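PDB 5A4A: maternal effect protein oskar from Drosophila melanogaster, which induces the germ line and helps form germ plasm, its OSK domain, related to SGNH hydrolases, binding RNA. Local coordinates for residues A[30-35]-A[187-192]; A[82-87]-A[120-125]. All coordinates share one frame; numbering follows the deposited sequence.

Interaction 1: A[30-35]-A[187-192]; sequences DDFMLY and YLFWNK. With SO4 (sulfate ion), chain B.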
ATOM      1  N   ASP A  30      -3.001   0.815   1.199  1.00  8.39           N
ATOM      2  CA  ASP A  30      -3.876   1.790   1.856  1.00  8.96           C
ATOM      3  C   ASP A  30      -4.688   2.590   0.824  1.00  9.07           C
ATOM      4  O   ASP A  30      -4.943   2.093  -0.270  1.00 10.04           O
ATOM      5  CB  ASP A  30      -3.037   2.681   2.788  1.00 11.37           C
ATOM      6  CG  ASP A  30      -1.857   3.321   2.082  1.00  9.03           C
ATOM      7  OD1 ASP A  30      -2.035   3.818   0.950  1.00 11.43           O
ATOM      8  OD2 ASP A  30      -0.743   3.332   2.657  1.00 15.42           O
ATOM      9  N   ASP A  31      -5.109   3.817   1.151  1.00  9.59           N
ATOM     10  CA  ASP A  31      -5.900   4.605   0.199  1.00 11.97           C
ATOM     11  C   ASP A  31      -5.253   4.822  -1.153  1.00 11.85           C
ATOM     12  O   ASP A  31      -5.965   4.953  -2.142  1.00 10.51           O
ATOM     13  CB  ASP A  31      -6.271   5.980   0.752  1.00 10.24           C
ATOM     14  CG  ASP A  31      -7.468   5.935   1.671  1.00 13.04           C
ATOM     15  OD1 ASP A  31      -8.611   5.785   1.164  1.00 12.39           O
ATOM     16  OD2 ASP A  31      -7.262   6.069   2.896  1.00 10.73           O
ATOM     17  N   PHE A  32      -3.921   4.886  -1.211  1.00 12.68           N
ATOM     18  CA  PHE A  32      -3.274   5.158  -2.500  1.00  9.10           C
ATOM     19  C   PHE A  32      -3.498   4.042  -3.516  1.00  9.49           C
ATOM     20  O   PHE A  32      -3.927   4.297  -4.637  1.00 11.18           O
ATOM     21  CB  PHE A  32      -1.784   5.475  -2.345  1.00  9.53           C
ATOM     22  CG  PHE A  32      -1.523   6.758  -1.615  1.00 10.26           C
ATOM     23  CD1 PHE A  32      -1.823   7.981  -2.206  1.00 12.31           C
ATOM     24  CD2 PHE A  32      -0.994   6.744  -0.340  1.00 14.27           C
ATOM     25  CE1 PHE A  32      -1.592   9.165  -1.534  1.00 12.62           C
ATOM     26  CE2 PHE A  32      -0.758   7.930   0.338  1.00 15.53           C
ATOM     27  CZ  PHE A  32      -1.071   9.141  -0.259  1.00 10.84           C
ATOM     28  N   MET A  33      -3.215   2.808  -3.126  1.00 12.08           N
ATOM     29  CA  MET A  33      -3.500   1.686  -4.005  1.00 12.24           C
ATOM     30  C   MET A  33      -5.002   1.417  -4.136  1.00 10.49           C
ATOM     31  O   MET A  33      -5.457   1.013  -5.199  1.00 10.14           O
ATOM     32  CB  MET A  33      -2.734   0.434  -3.571  1.00 14.25           C
ATOM     33  CG  MET A  33      -1.235   0.508  -3.858  1.00 18.65           C
ATOM     34  SD  MET A  33      -0.925   0.693  -5.618  1.00 24.74           S
ATOM     35  CE  MET A  33      -1.897  -0.674  -6.210  1.00 19.17           C
ATOM     36  N   LEU A  34      -5.771   1.666  -3.073  1.00 10.11           N
ATOM     37  CA  LEU A  34      -7.228   1.557  -3.154  1.00  9.20           C
ATOM     38  C   LEU A  34      -7.762   2.451  -4.277  1.00 12.71           C
ATOM     39  O   LEU A  34      -8.558   2.015  -5.109  1.00 11.33           O
ATOM     40  CB  LEU A  34      -7.879   1.925  -1.820  1.00  8.01           C
ATOM     41  CG  LEU A  34      -9.411   1.804  -1.742  1.00 11.55           C
ATOM     42  CD1 LEU A  34      -9.847   0.407  -2.141  1.00 12.20           C
ATOM     43  CD2 LEU A  34      -9.919   2.124  -0.343  1.00 12.48           C
ATOM     44  N   TYR A  35      -7.304   3.701  -4.309  1.00  9.24           N
ATOM     45  CA  TYR A  35      -7.762   4.637  -5.327  1.00 12.24           C
ATOM     46  C   TYR A  35      -7.276   4.267  -6.724  1.00 11.86           C
ATOM     47  O   TYR A  35      -8.034   4.359  -7.693  1.00 12.24           O
ATOM     48  CB  TYR A  35      -7.332   6.061  -4.975  1.00 14.33           C
ATOM     49  CG  TYR A  35      -7.886   7.140  -5.884  1.00 10.30           C
ATOM     50  CD1 TYR A  35      -9.264   7.310  -6.056  1.00 12.38           C
ATOM     51  CD2 TYR A  35      -7.028   8.018  -6.536  1.00 11.43           C
ATOM     52  CE1 TYR A  35      -9.754   8.308  -6.873  1.00 11.25           C
ATOM     53  CE2 TYR A  35      -7.506   9.012  -7.347  1.00 10.95           C
ATOM     54  CZ  TYR A  35      -8.871   9.163  -7.510  1.00 13.37           C
ATOM     55  OH  TYR A  35      -9.327  10.171  -8.325  1.00 13.75           O
ATOM     56  N   TYR A 187      -4.933  13.514   2.333  1.00 11.84           N
ATOM     57  CA  TYR A 187      -4.245  12.758   1.288  1.00 11.12           C
ATOM     58  C   TYR A 187      -4.273  13.557  -0.001  1.00 12.80           C
ATOM     59  O   TYR A 187      -5.309  14.110  -0.356  1.00 14.76           O
ATOM     60  CB  TYR A 187      -4.975  11.432   1.051  1.00  9.38           C
ATOM     61  CG  TYR A 187      -4.617  10.348   2.032  1.00  9.34           C
ATOM     62  CD1 TYR A 187      -4.855  10.497   3.391  1.00 11.48           C
ATOM     63  CD2 TYR A 187      -4.012   9.174   1.594  1.00 12.09           C
ATOM     64  CE1 TYR A 187      -4.509   9.500   4.288  1.00 12.31           C
ATOM     65  CE2 TYR A 187      -3.665   8.172   2.483  1.00 13.23           C
ATOM     66  CZ  TYR A 187      -3.908   8.338   3.822  1.00 15.72           C
ATOM     67  OH  TYR A 187      -3.561   7.329   4.695  1.00 16.39           O
ATOM     68  N   LEU A 188      -3.134  13.631  -0.691  1.00 11.88           N
ATOM     69  CA  LEU A 188      -3.097  14.216  -2.031  1.00 12.51           C
ATOM     70  C   LEU A 188      -2.952  13.066  -3.026  1.00 12.84           C
ATOM     71  O   LEU A 188      -1.886  12.438  -3.124  1.00 10.34           O
ATOM     72  CB  LEU A 188      -1.920  15.194  -2.187  1.00 13.18           C
ATOM     73  CG  LEU A 188      -2.004  16.080  -3.442  1.00 12.12           C
ATOM     74  CD1 LEU A 188      -3.210  17.023  -3.315  1.00 12.02           C
ATOM     75  CD2 LEU A 188      -0.725  16.862  -3.682  1.00 12.29           C
ATOM     76  N   PHE A 189      -4.022  12.772  -3.755  1.00 13.45           N
ATOM     77  CA  PHE A 189      -4.039  11.584  -4.604  1.00 10.30           C
ATOM     78  C   PHE A 189      -3.368  11.770  -5.950  1.00 10.83           C
ATOM     79  O   PHE A 189      -3.229  12.890  -6.440  1.00 11.63           O
ATOM     80  CB  PHE A 189      -5.467  11.078  -4.775  1.00 12.37           C
ATOM     81  CG  PHE A 189      -6.003  10.430  -3.544  1.00 10.14           C
ATOM     82  CD1 PHE A 189      -5.692   9.106  -3.263  1.00  9.83           C
ATOM     83  CD2 PHE A 189      -6.774  11.154  -2.637  1.00  9.61           C
ATOM     84  CE1 PHE A 189      -6.162   8.496  -2.109  1.00 11.85           C
ATOM     85  CE2 PHE A 189      -7.253  10.555  -1.489  1.00  9.93           C
ATOM     86  CZ  PHE A 189      -6.945   9.226  -1.222  1.00 14.74           C
ATOM     87  N   TRP A 190      -2.908  10.657  -6.522  1.00 11.94           N
ATOM     88  CA  TRP A 190      -2.320  10.687  -7.842  1.00 11.80           C
ATOM     89  C   TRP A 190      -3.429  10.980  -8.852  1.00 12.46           C
ATOM     90  O   TRP A 190      -4.525  10.425  -8.768  1.00 11.42           O
ATOM     91  CB  TRP A 190      -1.651   9.344  -8.165  1.00 10.54           C
ATOM     92  CG  TRP A 190      -0.789   8.785  -7.049  1.00 10.59           C
ATOM     93  CD1 TRP A 190      -0.062   9.492  -6.120  1.00 14.15           C
ATOM     94  CD2 TRP A 190      -0.552   7.393  -6.767  1.00  9.69           C
ATOM     95  NE1 TRP A 190       0.597   8.615  -5.273  1.00 12.29           N
ATOM     96  CE2 TRP A 190       0.305   7.331  -5.646  1.00 10.10           C
ATOM     97  CE3 TRP A 190      -0.998   6.201  -7.346  1.00 12.95           C
ATOM     98  CZ2 TRP A 190       0.735   6.110  -5.102  1.00  9.44           C
ATOM     99  CZ3 TRP A 190      -0.578   4.994  -6.801  1.00 10.87           C
ATOM    100  CH2 TRP A 190       0.282   4.960  -5.689  1.00  8.95           C
ATOM    101  N   ASN A 191      -3.143  11.860  -9.806  1.00 13.03           N
ATOM    102  CA  ASN A 191      -4.143  12.178 -10.825  1.00 15.01           C
ATOM    103  C   ASN A 191      -4.085  11.146 -11.950  1.00 12.48           C
ATOM    104  O   ASN A 191      -3.418  10.123 -11.804  1.00 13.36           O
ATOM    105  CB  ASN A 191      -4.023  13.626 -11.327  1.00 16.73           C
ATOM    106  CG  ASN A 191      -2.762  13.883 -12.138  1.00 14.60           C
ATOM    107  OD1 ASN A 191      -2.003  12.975 -12.457  1.00 15.94           O
ATOM    108  ND2 ASN A 191      -2.543  15.140 -12.481  1.00 15.75           N
ATOM    109  N   LYS A 192      -4.787  11.391 -13.055  1.00 14.80           N
ATOM    110  CA  LYS A 192      -4.819  10.398 -14.129  1.00 15.24           C
ATOM    111  C   LYS A 192      -3.421  10.054 -14.649  1.00 16.80           C
ATOM    112  O   LYS A 192      -3.089   8.889 -14.851  1.00 15.54           O
ATOM    113  CB  LYS A 192      -5.727  10.841 -15.284  1.00 21.30           C
ATOM    114  CG  LYS A 192      -5.783   9.815 -16.416  1.00 27.33           C
ATOM    115  CD  LYS A 192      -6.949  10.066 -17.365  1.00 40.97           C
ATOM    116  CE  LYS A 192      -7.741   8.786 -17.650  1.00 48.19           C
ATOM    117  NZ  LYS A 192      -9.118   8.851 -17.074  1.00 47.84           N
TER
HETATM  118  S   SO4 B1607      -7.997  12.937 -12.075  1.00 17.87           S
HETATM  119  O1  SO4 B1607      -8.823  14.111 -11.819  1.00 20.41           O
HETATM  120  O2  SO4 B1607      -8.826  11.818 -12.497  1.00 17.56           O
HETATM  121  O3  SO4 B1607      -7.042  13.232 -13.142  1.00 18.04           O
HETATM  122  O4  SO4 B1607      -7.313  12.589 -10.837  1.00 18.68           O
HETATM  123  O   HOH W   1      -4.960   5.192   3.768  1.00  9.09           O

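Interaction 2: A[82-87]-A[120-125]; sequences IVNIGS and TNLAPL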
ATOM      1  N   ILE A  82       0.916  -8.109  -4.378  1.00 10.56           N
ATOM      2  CA  ILE A  82       1.628  -6.850  -4.584  1.00  8.65           C
ATOM      3  C   ILE A  82       1.320  -5.905  -3.420  1.00  9.68           C
ATOM      4  O   ILE A  82       0.162  -5.585  -3.154  1.00 11.81           O
ATOM      5  CB  ILE A  82       1.274  -6.198  -5.943  1.00  8.99           C
ATOM      6  CG1 ILE A  82       1.685  -7.131  -7.099  1.00 11.52           C
ATOM      7  CG2 ILE A  82       1.962  -4.843  -6.087  1.00 10.76           C
ATOM      8  CD1 ILE A  82       1.261  -6.647  -8.496  1.00 11.60           C
ATOM      9  N   VAL A  83       2.371  -5.451  -2.744  1.00 12.95           N
ATOM     10  CA  VAL A  83       2.235  -4.701  -1.496  1.00 11.78           C
ATOM     11  C   VAL A  83       2.730  -3.263  -1.602  1.00 10.06           C
ATOM     12  O   VAL A  83       3.837  -3.011  -2.079  1.00  9.99           O
ATOM     13  CB  VAL A  83       3.033  -5.389  -0.375  1.00 14.00           C
ATOM     14  CG1 VAL A  83       2.920  -4.602   0.935  1.00 13.94           C
ATOM     15  CG2 VAL A  83       2.551  -6.831  -0.192  1.00 12.56           C
ATOM     16  N   ASN A  84       1.895  -2.319  -1.171  1.00 10.14           N
ATOM     17  CA  ASN A  84       2.335  -0.938  -0.984  1.00 12.85           C
ATOM     18  C   ASN A  84       1.877  -0.495   0.395  1.00 10.21           C
ATOM     19  O   ASN A  84       0.705  -0.172   0.596  1.00 11.05           O
ATOM     20  CB  ASN A  84       1.742  -0.016  -2.061  1.00 10.52           C
ATOM     21  CG  ASN A  84       2.262   1.412  -1.958  1.00  9.10           C
ATOM     22  OD1 ASN A  84       1.555   2.314  -1.493  1.00 12.14           O
ATOM     23  ND2 ASN A  84       3.505   1.625  -2.388  1.00 10.42           N
ATOM     24  N   ILE A  85       2.792  -0.493   1.353  1.00 13.94           N
ATOM     25  CA  ILE A  85       2.405  -0.318   2.743  1.00 10.57           C
ATOM     26  C   ILE A  85       3.450   0.520   3.488  1.00  8.90           C
ATOM     27  O   ILE A  85       4.660   0.384   3.261  1.00  9.97           O
ATOM     28  CB  ILE A  85       2.174  -1.711   3.415  1.00  9.84           C
ATOM     29  CG1 ILE A  85       1.286  -1.612   4.659  1.00  9.34           C
ATOM     30  CG2 ILE A  85       3.499  -2.423   3.714  1.00 13.05           C
ATOM     31  CD1 ILE A  85      -0.167  -1.264   4.353  1.00 11.26           C
ATOM     32  N   GLY A  86       2.978   1.398   4.363  1.00 13.18           N
ATOM     33  CA  GLY A  86       3.869   2.234   5.146  1.00 15.46           C
ATOM     34  C   GLY A  86       3.512   3.708   5.143  1.00 14.18           C
ATOM     35  O   GLY A  86       3.905   4.429   6.065  1.00 10.80           O
ATOM     36  N   SER A  87       2.805   4.172   4.108  1.00 11.33           N
ATOM     37  CA  SER A  87       2.440   5.590   4.032  1.00 12.49           C
ATOM     38  C   SER A  87       1.639   6.021   5.248  1.00 12.09           C
ATOM     39  O   SER A  87       1.850   7.116   5.763  1.00 13.42           O
ATOM     40  CB  SER A  87       1.653   5.935   2.755  1.00 10.80           C
ATOM     41  OG  SER A  87       2.480   5.842   1.612  1.00 14.75           O
ATOM     42  N   THR A 120       6.299  -2.823  -3.540  1.00  8.54           N
ATOM     43  CA  THR A 120       6.536  -1.521  -4.166  1.00  9.27           C
ATOM     44  C   THR A 120       7.034  -0.620  -3.038  1.00 13.79           C
ATOM     45  O   THR A 120       6.624  -0.783  -1.883  1.00 13.88           O
ATOM     46  CB  THR A 120       5.265  -0.913  -4.788  1.00 11.69           C
ATOM     47  OG1 THR A 120       4.250  -0.825  -3.787  1.00 12.50           O
ATOM     48  CG2 THR A 120       4.731  -1.775  -5.957  1.00 12.66           C
ATOM     49  N   ASN A 121       7.907   0.327  -3.349  1.00 10.29           N
ATOM     50  CA  ASN A 121       8.284   1.301  -2.338  1.00  8.11           C
ATOM     51  C   ASN A 121       7.226   2.421  -2.258  1.00  8.54           C
ATOM     52  O   ASN A 121       6.190   2.350  -2.925  1.00 11.30           O
ATOM     53  CB  ASN A 121       9.720   1.826  -2.527  1.00 11.20           C
ATOM     54  CG  ASN A 121       9.918   2.595  -3.829  1.00 12.82           C
ATOM     55  OD1 ASN A 121       8.973   2.868  -4.564  1.00 14.19           O
ATOM     56  ND2 ASN A 121      11.166   2.949  -4.112  1.00 14.34           N
ATOM     57  N   LEU A 122       7.473   3.436  -1.447  1.00  7.63           N
ATOM     58  CA  LEU A 122       6.436   4.454  -1.234  1.00  8.46           C
ATOM     59  C   LEU A 122       6.581   5.623  -2.195  1.00 12.50           C
ATOM     60  O   LEU A 122       7.662   6.177  -2.351  1.00 11.29           O
ATOM     61  CB  LEU A 122       6.474   4.982   0.194  1.00 10.09           C
ATOM     62  CG  LEU A 122       6.347   3.938   1.300  1.00  8.16           C
ATOM     63  CD1 LEU A 122       6.170   4.625   2.653  1.00  9.24           C
ATOM     64  CD2 LEU A 122       5.164   3.018   0.996  1.00 12.00           C
ATOM     65  N   ALA A 123       5.476   5.997  -2.828  1.00 13.16           N
ATOM     66  CA  ALA A 123       5.417   7.244  -3.585  1.00 12.34           C
ATOM     67  C   ALA A 123       5.628   8.428  -2.644  1.00 11.74           C
ATOM     68  O   ALA A 123       5.322   8.347  -1.454  1.00 13.19           O
ATOM     69  CB  ALA A 123       4.058   7.367  -4.301  1.00 10.48           C
ATOM     70  N   PRO A 124       6.161   9.537  -3.173  1.00 12.81           N
ATOM     71  CA  PRO A 124       6.246  10.752  -2.360  1.00 14.03           C
ATOM     72  C   PRO A 124       4.840  11.158  -1.910  1.00 10.87           C
ATOM     73  O   PRO A 124       3.881  10.940  -2.650  1.00 11.92           O
ATOM     74  CB  PRO A 124       6.806  11.791  -3.339  1.00 16.45           C
ATOM     75  CG  PRO A 124       6.480  11.240  -4.710  1.00 16.63           C
ATOM     76  CD  PRO A 124       6.598   9.759  -4.563  1.00 12.74           C
ATOM     77  N   LEU A 125       4.724  11.705  -0.709  1.00  9.44           N
ATOM     78  CA  LEU A 125       3.455  12.256  -0.234  1.00 12.41           C
ATOM     79  C   LEU A 125       3.415  13.716  -0.665  1.00 15.33           C
ATOM     80  O   LEU A 125       4.080  14.576  -0.072  1.00 13.80           O
ATOM     81  CB  LEU A 125       3.356  12.115   1.288  1.00 14.05           C
ATOM     82  CG  LEU A 125       3.374  10.663   1.777  1.00 17.92           C
ATOM     83  CD1 LEU A 125       3.483  10.587   3.295  1.00 20.59           C
ATOM     84  CD2 LEU A 125       2.131   9.917   1.294  1.00 16.19           C
TER
HETATM   85  O   HOH W   2       2.876   4.780  -2.161  1.00 10.95           O
HETATM   86  O   HOH W   3       5.565  -1.259   0.705  1.00 10.82           O
HETATM   87  O   HOH W   4       2.835   7.220  -0.782  1.00 17.27           O

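Interaction 1: A[30-35]-A[187-192]
Phe32, on the first turn of helix 31-40, drives its ring in among the aromatic side chains of the extended segment 187-191, and can be followed outward from its stem. Its CB lies 3.8 Å from Trp190 CZ2, in the six-membered ring of the indole. With CG anti to the carbonyl carbon (chi1 -66°), the ring leaves the helix toward Tyr187. On the way CD1 stands above one face of the indole, near its rim; the Phe32 ring and the five-membered ring of Trp190 are only 15° from parallel but barely overlap. CE1 comes 3.7 Å from Leu188 O, which meets the ring edge in plane. The far end, CZ, reaches Tyr187 CD2 at 3.5 Å, over a face of the Phe32 ring.

Phe189 fills the next place along. Its CE1 points at Asp31 O, which sits at the ring edge, while its CD1 lies 3.7 Å from Tyr35 CD2, the Phe189 and Tyr35 rings being inclined at 58°. Polar groups close one end: a water donates to Asp31 OD2, accepts from Asp31 N and meets Tyr187 OH at 2.7 Å. Asp31 OD2 is also hydrogen-bonded to Ser59 OG. Asp30 OD1 caps the helix by accepting from Phe32 N. Together Phe32, Tyr35, Tyr187, Phe189 and Trp190 make an aromatic cluster, joining the start of helix 31-40 to the chain leading into helix 192-204 in this SGNH hydrolase-like domain.

Interaction 2: A[82-87]-A[120-125]
Thr120 and Asn84 meet with their side chains at about a right angle, where the parallel strands 80-84 and 116-120 lie together near the C-terminal edge of the sheet. The Thr120 hydroxyl sits between its own backbone N and carbonyl carbon (chi1 56°), which turns OG1 to the same acceptor that the backbone uses. Val83 O is thus gripped twice: Thr120 N approaches nearly in line with the carbonyl at 2.9 Å, whereas Thr120 OG1 donates at 2.8 Å from a position tilted 33° from the carbonyl plane. With its proton spent on Val83, OG1 accepts in turn from Asn84 ND2 at 2.9 Å, lying close to the amide plane of Asn84. This chain of bonds fixes both the hydroxyl and the rotation of the amide, whose OD1 accepts from a water that Ala123 N also binds. On the other branch of Thr120, CG2 makes apolar contact with Ile82 CG2 at 4.1 Å, the two side chains crossing at about a right angle.

Farther along, the two Leu122 methyls lie along one side of the turn leading to helix 87-91. CD2 faces Ile85 O at 3.5 Å, and CD1 lies 3.7 Å from Ser87 N and close to Gly86 C. Gly86, the N-cap residue, has the positive phi (131°) that glycine takes easily. Waters bridge the widening gap, one from Ile85 N to Thr120 O, another from Ser87 OG to Ala123 O. Such parallel strands, followed by loops leading into helices, form the central sheet of the SGNH hydrolase-like alpha/beta fold. Strand 80-84 also pairs in parallel with strand 25-29. Beyond strand 116-120, Leu122 packs on Phe141 and Leu125 on Leu134 and Ile138 of helix 132-148, while helix 31-40 brings Met33 against Asn84.

In the fold
Interaction 2 is nested within the loop that interaction 1 closes, and the two buried contacts, with centres about 11 Å apart, pack directly on each other. Met33 CG lies 3.5 Å from Asn84 CB, and Asp30 OD2 is 3.5 Å from Ser87 CB, so the start of helix 31-40 rests on the end of strand 80-84 and the helix that follows. Segment 120-125 touches both halves of interaction 1: Leu125 CD2 is 3.6 Å from Phe32 CE2, and Ala123 CB is 3.6 Å from Trp190 CZ2. At the outer end of interaction 1, a sulfate, probably from the crystallisation liquor, accepts from Lys192 N, Gln174 NE2 and Arg195 NH2.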